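NAD-dependent epimerase/dehydratase (Methanobrevibacter ruminantium, PDB 6DNT) probably interconverts UDP-N-acetylglucosamine and its 4-epimer with the help of bound NAD, and also binds the bacterial cell-wall intermediate UDP-N-acetylmuramic acid. Local coordinates at residues 98-103 with 137-142; 132-137 with 185-190; 160-163 with 168-171. All coordinates share one frame; numbering follows the deposited sequence.

Contact 1: 98-103 with 137-142; sequences KILKDK and FIACKN
L100 reaches A139 and C140 through its two side-chain torsions: chi1 of -87° swings CG over toward helix 122-142, and chi2 then sets CD2 anti to CA, at the far end of an extended chain. C140 answers with a turn of its own. Its CB points away from L100, but SG lies anti to the carbonyl carbon and beside the backbone N (chi1 -71°), which folds the sulfur back along the helix surface. The methyl CD2 of L100 therefore rests on the peptide joining the two helix residues, 3.8 Å from A139 C and 3.7 Å from C140 N. It is flanked by A139 CB at 3.9 Å and by C140 SG at 3.7 Å. One branch of one leucine carries the whole approach, which is apolar, buried and without any hydrogen bond across it; the small side chain of A139 is consistent with so close an approach to the helix backbone.

The backbone bearing L100 is shaped by a type II turn from L100 to K103, closed by K103 N to L100 O at 3.2 Å. K103 also bends back so that NZ donates to I99 O at 2.9 Å, almost in line with the carbonyl bond.

Around this point the Rossmann-type NAD domain closes in. V40 of strand 38-42 packs on L100, L96 and E97 of helix 96-99 pack on A139, N142 ND2 bonds to E97 OE2, and on another side of helix 122-142 lies helix 176-195, with F191 against F137.

Contact 2: 132-137 with 185-190; sequences ASLKLF and ELYLKS
L134 and F137 of helix 132-137 face Y187 and L188 of helix 185-190 across two helical segments that run nearly parallel, at a crossing angle of -20° and an axis separation of 10.7 Å. The nearest backbone pairs are L134 with Y187, 7.5 Å from CA to CA, and F137 with L188. The side chains between them form two leucine-on-ring pairs of opposite sense.

In the first, L134 supplies the methyls. Its CG is anti to the backbone N (chi1 -179°), which sends both branches toward the neighbouring helix: CD1 sits over the centre of the Y187 ring, 3.7 Å from the centroid, in a CH-pi contact, while CD2 lies farther along the tyrosine, 3.6 Å from OH. In the second, the roles are exchanged between the helices. L188 CD2 stands 3.6 Å from the centroid of the F137 ring, only 5° off its normal, and L188 CG lies 3.7 Å from F137 CE2. The opposite face of this phenyl is met near its rim by S133 O, 3.1 Å above the plane, so the ring lies between the L188 methyl and the backbone oxygen that accepts from F137 N one turn on. Y187 CB approaches the ring edge, 4.4 Å from F137 CD2, and links the two pairs.

Both helices also belong to the dimer interface, as in related extended short-chain dehydrogenases, where such helix pairs form a four-helix bundle. No hydrogen bond crosses between the segments: cohesion here rests on CH-pi and apolar contact, and the one polar tip among the touching side chains, Y187 OH, is satisfied by N126 and Q180 of the second subunit.

Contact 3: 160-163 with 168-171; sequences NPNM and SENF
E169 meets N160 and N162 where the loop between strand 147-153 and helix 176-195 of the Rossmann-type domain doubles back on itself, beside an Asx turn begun by N160 and an inverse gamma turn centred on N162. From the backbone outward, E169 CB and then CG pass the amide of N160, CG lying 3.6 Å from N160 ND2. The chain bends at chi2 (-66°), turning the carboxylate back toward both asparagines. OE1 accepts two bonds: from N160 ND2 at 2.9 Å, with an N-H...O angle of 167°, and from N162 ND2 at 3.3 Å, long but equally straight. Each amide keeps OE1 close to its own plane, yet both donors come from the same face of the carboxylate, well above its plane. The other oxygen, OE2, lies beside N162 CB and has a water 2.7 Å away. Two neutral donors on one oxygen would probably favour the charged form of the glutamate. With an alanine in place of E169, the two ND2 groups would probably lose their shared acceptor, and N162, on the exposed side, would be freer to turn. N160 has further ties: ND2 donates to a second water as well as to E169, and OD1, which closes the Asx turn, accepts from the backbone N of N162 at 2.8 Å.

Overall arrangement
Contacts 1 and 2 both use helix 122-142, share F137, and have centres 13 Å apart; they meet directly where L100 CD2 comes within 4.0 Å of L136 CD1. Together they place that helix between the L100 turn and helix 176-195, which also carries the NAD-binding Y177 and K181. The cofactor lies about 10 Å from the F137 side chain and about 12 Å from that of L100. Contact 3, in the loop leading to helix 176-195, joins contact 2 through F171, whose CE2 lies 4.0 Å from L186 CD2. Its N160 side chain is about 12 Å from the bound UDP-N-acetylmuramic acid. Contacts 2 and 3 both touch the second subunit.

Contact 1: 98-103 with 137-142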
loop_
_atom_site.group_PDB
_atom_site.type_symbol
_atom_site.label_atom_id
_atom_site.label_comp_id
_atom_site.label_asym_id
_atom_site.label_seq_id
_atom_site.Cartn_x
_atom_site.Cartn_y
_atom_site.Cartn_z
ATOM N N LYS A 98 -18.995 -11.006 -12.918
ATOM C CA LYS A 98 -19.796 -11.240 -14.140
ATOM C C LYS A 98 -19.333 -10.411 -15.343
ATOM O O LYS A 98 -19.166 -10.936 -16.439
ATOM C CB LYS A 98 -21.267 -10.938 -13.833
ATOM C CG LYS A 98 -22.262 -11.276 -14.929
ATOM C CD LYS A 98 -23.644 -10.735 -14.575
ATOM C CE LYS A 98 -24.654 -11.007 -15.673
ATOM N NZ LYS A 98 -24.990 -12.452 -15.761
ATOM N N ILE A 99 -19.099 -9.119 -15.136
ATOM C CA ILE A 99 -18.706 -8.223 -16.230
ATOM C C ILE A 99 -17.383 -8.651 -16.875
ATOM O O ILE A 99 -17.229 -8.578 -18.089
ATOM C CB ILE A 99 -18.635 -6.747 -15.758
ATOM C CG1 ILE A 99 -20.016 -6.252 -15.300
ATOM C CG2 ILE A 99 -18.096 -5.822 -16.856
ATOM C CD1 ILE A 99 -19.959 -5.076 -14.348
ATOM N N LEU A 100 -16.445 -9.147 -16.069
ATOM C CA LEU A 100 -15.141 -9.524 -16.599
ATOM C C LEU A 100 -15.075 -10.924 -17.232
ATOM O O LEU A 100 -14.023 -11.293 -17.756
ATOM C CB LEU A 100 -14.047 -9.353 -15.537
ATOM C CG LEU A 100 -13.421 -7.956 -15.451
ATOM C CD1 LEU A 100 -14.449 -6.853 -15.240
ATOM C CD2 LEU A 100 -12.402 -7.971 -14.325
ATOM N N LYS A 101 -16.172 -11.688 -17.214
ATOM C CA LYS A 101 -16.189 -13.012 -17.870
ATOM C C LYS A 101 -15.914 -12.837 -19.357
ATOM O O LYS A 101 -16.523 -11.994 -20.004
ATOM C CB LYS A 101 -17.535 -13.722 -17.672
ATOM C CG LYS A 101 -17.565 -15.160 -18.194
ATOM C CD LYS A 101 -18.952 -15.793 -18.070
ATOM C CE LYS A 101 -19.709 -15.826 -19.391
ATOM N NZ LYS A 101 -21.066 -16.420 -19.224
ATOM N N ASP A 102 -14.961 -13.602 -19.877
ATOM C CA ASP A 102 -14.610 -13.587 -21.305
ATOM C C ASP A 102 -14.054 -12.250 -21.832
ATOM O O ASP A 102 -14.030 -12.013 -23.043
ATOM C CB ASP A 102 -15.800 -14.056 -22.171
ATOM C CG ASP A 102 -16.273 -15.471 -21.818
ATOM O OD1 ASP A 102 -15.423 -16.363 -21.592
ATOM O OD2 ASP A 102 -17.502 -15.685 -21.777
ATOM N N LYS A 103 -13.578 -11.387 -20.937
ATOM C CA LYS A 103 -12.848 -10.194 -21.362
ATOM C C LYS A 103 -11.369 -10.535 -21.491
ATOM O O LYS A 103 -10.877 -11.412 -20.798
ATOM C CB LYS A 103 -13.065 -9.059 -20.365
ATOM C CG LYS A 103 -14.514 -8.650 -20.213
ATOM C CD LYS A 103 -15.080 -8.003 -21.477
ATOM C CE LYS A 103 -16.430 -7.351 -21.201
ATOM N NZ LYS A 103 -17.502 -8.354 -20.942
ATOM N N PHE A 137 -9.344 -6.310 -9.125
ATOM C CA PHE A 137 -8.229 -7.229 -9.303
ATOM C C PHE A 137 -8.631 -8.669 -8.940
ATOM O O PHE A 137 -8.150 -9.621 -9.574
ATOM C CB PHE A 137 -7.003 -6.811 -8.487
ATOM C CG PHE A 137 -6.467 -5.423 -8.796
ATOM C CD1 PHE A 137 -6.746 -4.756 -9.988
ATOM C CD2 PHE A 137 -5.651 -4.789 -7.856
ATOM C CE1 PHE A 137 -6.231 -3.482 -10.208
ATOM C CE2 PHE A 137 -5.124 -3.534 -8.090
ATOM C CZ PHE A 137 -5.413 -2.885 -9.269
ATOM N N ILE A 138 -9.509 -8.822 -7.946
ATOM C CA ILE A 138 -10.037 -10.152 -7.584
ATOM C C ILE A 138 -10.842 -10.726 -8.753
ATOM O O ILE A 138 -10.644 -11.871 -9.164
ATOM C CB ILE A 138 -10.884 -10.087 -6.294
ATOM C CG1 ILE A 138 -9.979 -9.796 -5.084
ATOM C CG2 ILE A 138 -11.649 -11.393 -6.087
ATOM C CD1 ILE A 138 -10.732 -9.318 -3.850
ATOM N N ALA A 139 -11.727 -9.911 -9.312
ATOM C CA ALA A 139 -12.473 -10.328 -10.497
ATOM C C ALA A 139 -11.561 -10.599 -11.698
ATOM O O ALA A 139 -11.873 -11.470 -12.502
ATOM C CB ALA A 139 -13.530 -9.299 -10.847
ATOM N N CYS A 140 -10.449 -9.862 -11.839
ATOM C CA CYS A 140 -9.492 -10.120 -12.917
ATOM C C CYS A 140 -8.886 -11.515 -12.786
ATOM O O CYS A 140 -8.875 -12.284 -13.758
ATOM C CB CYS A 140 -8.356 -9.100 -12.945
ATOM S SG CYS A 140 -8.834 -7.445 -13.503
ATOM N N LYS A 141 -8.382 -11.839 -11.595
ATOM C CA LYS A 141 -7.711 -13.128 -11.426
ATOM C C LYS A 141 -8.713 -14.282 -11.480
ATOM O O LYS A 141 -8.392 -15.338 -12.039
ATOM C CB LYS A 141 -6.779 -13.164 -10.197
ATOM C CG LYS A 141 -7.424 -13.077 -8.827
ATOM C CD LYS A 141 -7.834 -14.431 -8.280
ATOM C CE LYS A 141 -8.348 -14.311 -6.851
ATOM N NZ LYS A 141 -8.883 -15.602 -6.336
ATOM N N ASN A 142 -9.922 -14.074 -10.980
ATOM C CA ASN A 142 -10.953 -15.125 -11.048
ATOM C C ASN A 142 -11.400 -15.400 -12.472
ATOM O O ASN A 142 -11.799 -16.520 -12.779
ATOM C CB ASN A 142 -12.170 -14.794 -10.197
ATOM C CG ASN A 142 -11.903 -14.913 -8.709
ATOM O OD1 ASN A 142 -11.015 -15.646 -8.267
ATOM N ND2 ASN A 142 -12.691 -14.215 -7.933
#

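Contact 2: 132-137 with 185-190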
loop_
_atom_site.group_PDB
_atom_site.type_symbol
_atom_site.label_atom_id
_atom_site.label_comp_id
_atom_site.label_asym_id
_atom_site.label_seq_id
_atom_site.Cartn_x
_atom_site.Cartn_y
_atom_site.Cartn_z
ATOM N N ALA A 132 -12.025 -0.460 -4.219
ATOM C CA ALA A 132 -12.607 -0.744 -5.534
ATOM C C ALA A 132 -11.603 -1.391 -6.471
ATOM O O ALA A 132 -11.966 -2.278 -7.246
ATOM C CB ALA A 132 -13.165 0.511 -6.170
ATOM N N SER A 133 -10.338 -0.959 -6.390
ATOM C CA SER A 133 -9.283 -1.527 -7.211
ATOM C C SER A 133 -9.097 -2.999 -6.847
ATOM O O SER A 133 -8.959 -3.858 -7.726
ATOM C CB SER A 133 -7.975 -0.785 -6.995
ATOM O OG SER A 133 -8.086 0.552 -7.451
ATOM N N LEU A 134 -9.103 -3.287 -5.554
ATOM C CA LEU A 134 -8.927 -4.672 -5.113
ATOM C C LEU A 134 -10.069 -5.545 -5.595
ATOM O O LEU A 134 -9.839 -6.677 -6.070
ATOM C CB LEU A 134 -8.805 -4.749 -3.592
ATOM C CG LEU A 134 -8.590 -6.153 -3.038
ATOM C CD1 LEU A 134 -7.282 -6.736 -3.532
ATOM C CD2 LEU A 134 -8.614 -6.110 -1.526
ATOM N N LYS A 135 -11.291 -5.040 -5.488
ATOM C CA LYS A 135 -12.447 -5.804 -5.995
ATOM C C LYS A 135 -12.283 -6.112 -7.474
ATOM O O LYS A 135 -12.594 -7.223 -7.926
ATOM C CB LYS A 135 -13.771 -5.073 -5.746
ATOM C CG LYS A 135 -14.238 -5.099 -4.307
ATOM C CD LYS A 135 -15.631 -4.491 -4.194
ATOM C CE LYS A 135 -16.251 -4.666 -2.816
ATOM N NZ LYS A 135 -17.654 -4.141 -2.785
ATOM N N LEU A 136 -11.771 -5.146 -8.230
ATOM C CA LEU A 136 -11.521 -5.351 -9.640
ATOM C C LEU A 136 -10.440 -6.406 -9.877
ATOM O O LEU A 136 -10.598 -7.306 -10.716
ATOM C CB LEU A 136 -11.159 -4.024 -10.330
ATOM C CG LEU A 136 -10.852 -4.064 -11.828
ATOM C CD1 LEU A 136 -12.104 -4.356 -12.638
ATOM C CD2 LEU A 136 -10.197 -2.744 -12.244
ATOM N N PHE A 137 -9.344 -6.310 -9.125
ATOM C CA PHE A 137 -8.229 -7.229 -9.303
ATOM C C PHE A 137 -8.631 -8.669 -8.940
ATOM O O PHE A 137 -8.150 -9.621 -9.574
ATOM C CB PHE A 137 -7.003 -6.811 -8.487
ATOM C CG PHE A 137 -6.467 -5.423 -8.796
ATOM C CD1 PHE A 137 -6.746 -4.756 -9.988
ATOM C CD2 PHE A 137 -5.651 -4.789 -7.856
ATOM C CE1 PHE A 137 -6.231 -3.482 -10.208
ATOM C CE2 PHE A 137 -5.124 -3.534 -8.090
ATOM C CZ PHE A 137 -5.413 -2.885 -9.269
ATOM N N GLU A 185 -0.281 -0.730 -6.539
ATOM C CA GLU A 185 0.881 -1.348 -7.181
ATOM C C GLU A 185 1.330 -2.591 -6.391
ATOM O O GLU A 185 1.701 -3.627 -6.972
ATOM C CB GLU A 185 2.059 -0.383 -7.254
ATOM C CG GLU A 185 1.892 0.773 -8.230
ATOM C CD GLU A 185 3.187 1.557 -8.405
ATOM O OE1 GLU A 185 4.274 1.009 -8.064
ATOM O OE2 GLU A 185 3.145 2.713 -8.885
ATOM N N LEU A 186 1.327 -2.465 -5.066
ATOM C CA LEU A 186 1.730 -3.571 -4.193
ATOM C C LEU A 186 0.742 -4.718 -4.276
ATOM O O LEU A 186 1.139 -5.875 -4.283
ATOM C CB LEU A 186 1.854 -3.104 -2.738
ATOM C CG LEU A 186 2.978 -2.094 -2.516
ATOM C CD1 LEU A 186 2.835 -1.418 -1.161
ATOM C CD2 LEU A 186 4.336 -2.739 -2.689
ATOM N N TYR A 187 -0.544 -4.410 -4.321
ATOM C CA TYR A 187 -1.524 -5.479 -4.508
ATOM C C TYR A 187 -1.296 -6.203 -5.830
ATOM O O TYR A 187 -1.382 -7.447 -5.879
ATOM C CB TYR A 187 -2.948 -4.964 -4.430
ATOM C CG TYR A 187 -3.616 -5.094 -3.090
ATOM C CD1 TYR A 187 -3.583 -6.293 -2.368
ATOM C CD2 TYR A 187 -4.355 -4.043 -2.572
ATOM C CE1 TYR A 187 -4.243 -6.419 -1.163
ATOM C CE2 TYR A 187 -5.030 -4.162 -1.369
ATOM C CZ TYR A 187 -4.963 -5.364 -0.668
ATOM O OH TYR A 187 -5.646 -5.539 0.499
ATOM N N LEU A 188 -1.008 -5.457 -6.901
ATOM C CA LEU A 188 -0.783 -6.099 -8.203
ATOM C C LEU A 188 0.413 -7.043 -8.148
ATOM O O LEU A 188 0.333 -8.172 -8.636
ATOM C CB LEU A 188 -0.631 -5.073 -9.319
ATOM C CG LEU A 188 -1.950 -4.417 -9.722
ATOM C CD1 LEU A 188 -1.709 -3.158 -10.553
ATOM C CD2 LEU A 188 -2.864 -5.378 -10.465
ATOM N N LYS A 189 1.499 -6.597 -7.532
ATOM C CA LYS A 189 2.663 -7.469 -7.328
ATOM C C LYS A 189 2.239 -8.741 -6.579
ATOM O O LYS A 189 2.548 -9.866 -7.015
ATOM C CB LYS A 189 3.783 -6.709 -6.601
ATOM C CG LYS A 189 4.957 -7.561 -6.135
ATOM C CD LYS A 189 5.629 -8.319 -7.272
ATOM C CE LYS A 189 6.783 -9.156 -6.729
ATOM N NZ LYS A 189 7.551 -9.758 -7.846
ATOM N N SER A 190 1.491 -8.584 -5.493
ATOM C CA SER A 190 1.081 -9.735 -4.703
ATOM C C SER A 190 0.133 -10.663 -5.464
ATOM O O SER A 190 0.151 -11.882 -5.247
ATOM C CB SER A 190 0.462 -9.304 -3.373
ATOM O OG SER A 190 -0.876 -8.852 -3.493
#

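Contact 3: 160-163 with 168-171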
loop_
_atom_site.group_PDB
_atom_site.type_symbol
_atom_site.label_atom_id
_atom_site.label_comp_id
_atom_site.label_asym_id
_atom_site.label_seq_id
_atom_site.Cartn_x
_atom_site.Cartn_y
_atom_site.Cartn_z
ATOM N N ASN A 160 11.572 13.486 -4.007
ATOM C CA ASN A 160 12.774 12.678 -4.183
ATOM C C ASN A 160 13.727 13.459 -5.068
ATOM O O ASN A 160 13.399 13.763 -6.218
ATOM C CB ASN A 160 12.417 11.323 -4.812
ATOM C CG ASN A 160 13.597 10.355 -4.858
ATOM O OD1 ASN A 160 14.756 10.758 -4.984
ATOM N ND2 ASN A 160 13.300 9.066 -4.768
ATOM N N PRO A 161 14.921 13.788 -4.544
ATOM C CA PRO A 161 15.877 14.553 -5.337
ATOM C C PRO A 161 16.671 13.738 -6.368
ATOM O O PRO A 161 17.397 14.328 -7.166
ATOM C CB PRO A 161 16.811 15.123 -4.265
ATOM C CG PRO A 161 16.857 14.056 -3.232
ATOM C CD PRO A 161 15.470 13.448 -3.217
ATOM N N ASN A 162 16.541 12.414 -6.383
ATOM C CA ASN A 162 17.357 11.563 -7.269
ATOM C C ASN A 162 16.791 11.484 -8.683
ATOM O O ASN A 162 16.385 10.422 -9.161
ATOM C CB ASN A 162 17.496 10.163 -6.675
ATOM C CG ASN A 162 18.045 10.190 -5.270
ATOM O OD1 ASN A 162 18.965 10.954 -4.979
ATOM N ND2 ASN A 162 17.470 9.384 -4.381
ATOM N N MET A 163 16.813 12.619 -9.370
ATOM C CA MET A 163 16.274 12.728 -10.706
ATOM C C MET A 163 17.383 12.494 -11.736
ATOM O O MET A 163 18.547 12.798 -11.442
ATOM C CB MET A 163 15.630 14.101 -10.895
ATOM C CG MET A 163 14.253 14.185 -10.256
ATOM S SD MET A 163 13.658 15.877 -10.142
ATOM C CE MET A 163 14.597 16.435 -8.718
ATOM N N SER A 168 12.857 2.038 -9.623
ATOM C CA SER A 168 13.401 1.391 -8.427
ATOM C C SER A 168 13.459 2.248 -7.162
ATOM O O SER A 168 13.770 1.727 -6.098
ATOM C CB SER A 168 14.807 0.856 -8.740
ATOM O OG SER A 168 15.638 1.896 -9.231
ATOM N N GLU A 169 13.205 3.558 -7.254
ATOM C CA GLU A 169 13.142 4.390 -6.059
ATOM C C GLU A 169 12.062 3.873 -5.095
ATOM O O GLU A 169 11.036 3.333 -5.524
ATOM C CB GLU A 169 12.881 5.861 -6.412
ATOM C CG GLU A 169 13.989 6.557 -7.207
ATOM C CD GLU A 169 15.301 6.714 -6.444
ATOM O OE1 GLU A 169 15.287 7.081 -5.256
ATOM O OE2 GLU A 169 16.357 6.477 -7.057
ATOM N N ASN A 170 12.314 4.015 -3.801
ATOM C CA ASN A 170 11.328 3.686 -2.785
ATOM C C ASN A 170 10.134 4.628 -2.872
ATOM O O ASN A 170 10.236 5.746 -3.378
ATOM C CB ASN A 170 11.930 3.790 -1.384
ATOM C CG ASN A 170 12.851 2.630 -1.053
ATOM O OD1 ASN A 170 13.990 2.829 -0.655
ATOM N ND2 ASN A 170 12.350 1.414 -1.194
ATOM N N PHE A 171 9.001 4.156 -2.385
ATOM C CA PHE A 171 7.834 5.009 -2.218
ATOM C C PHE A 171 8.049 6.019 -1.093
ATOM O O PHE A 171 8.577 5.676 -0.018
ATOM C CB PHE A 171 6.612 4.176 -1.838
ATOM C CG PHE A 171 6.157 3.198 -2.887
ATOM C CD1 PHE A 171 5.862 3.608 -4.183
ATOM C CD2 PHE A 171 5.949 1.865 -2.560
ATOM C CE1 PHE A 171 5.395 2.718 -5.132
ATOM C CE2 PHE A 171 5.482 0.966 -3.509
ATOM C CZ PHE A 171 5.212 1.381 -4.800
HETATM O O HOH W 1 10.919 8.163 -3.816
HETATM O O HOH W 2 16.303 7.601 -9.493
#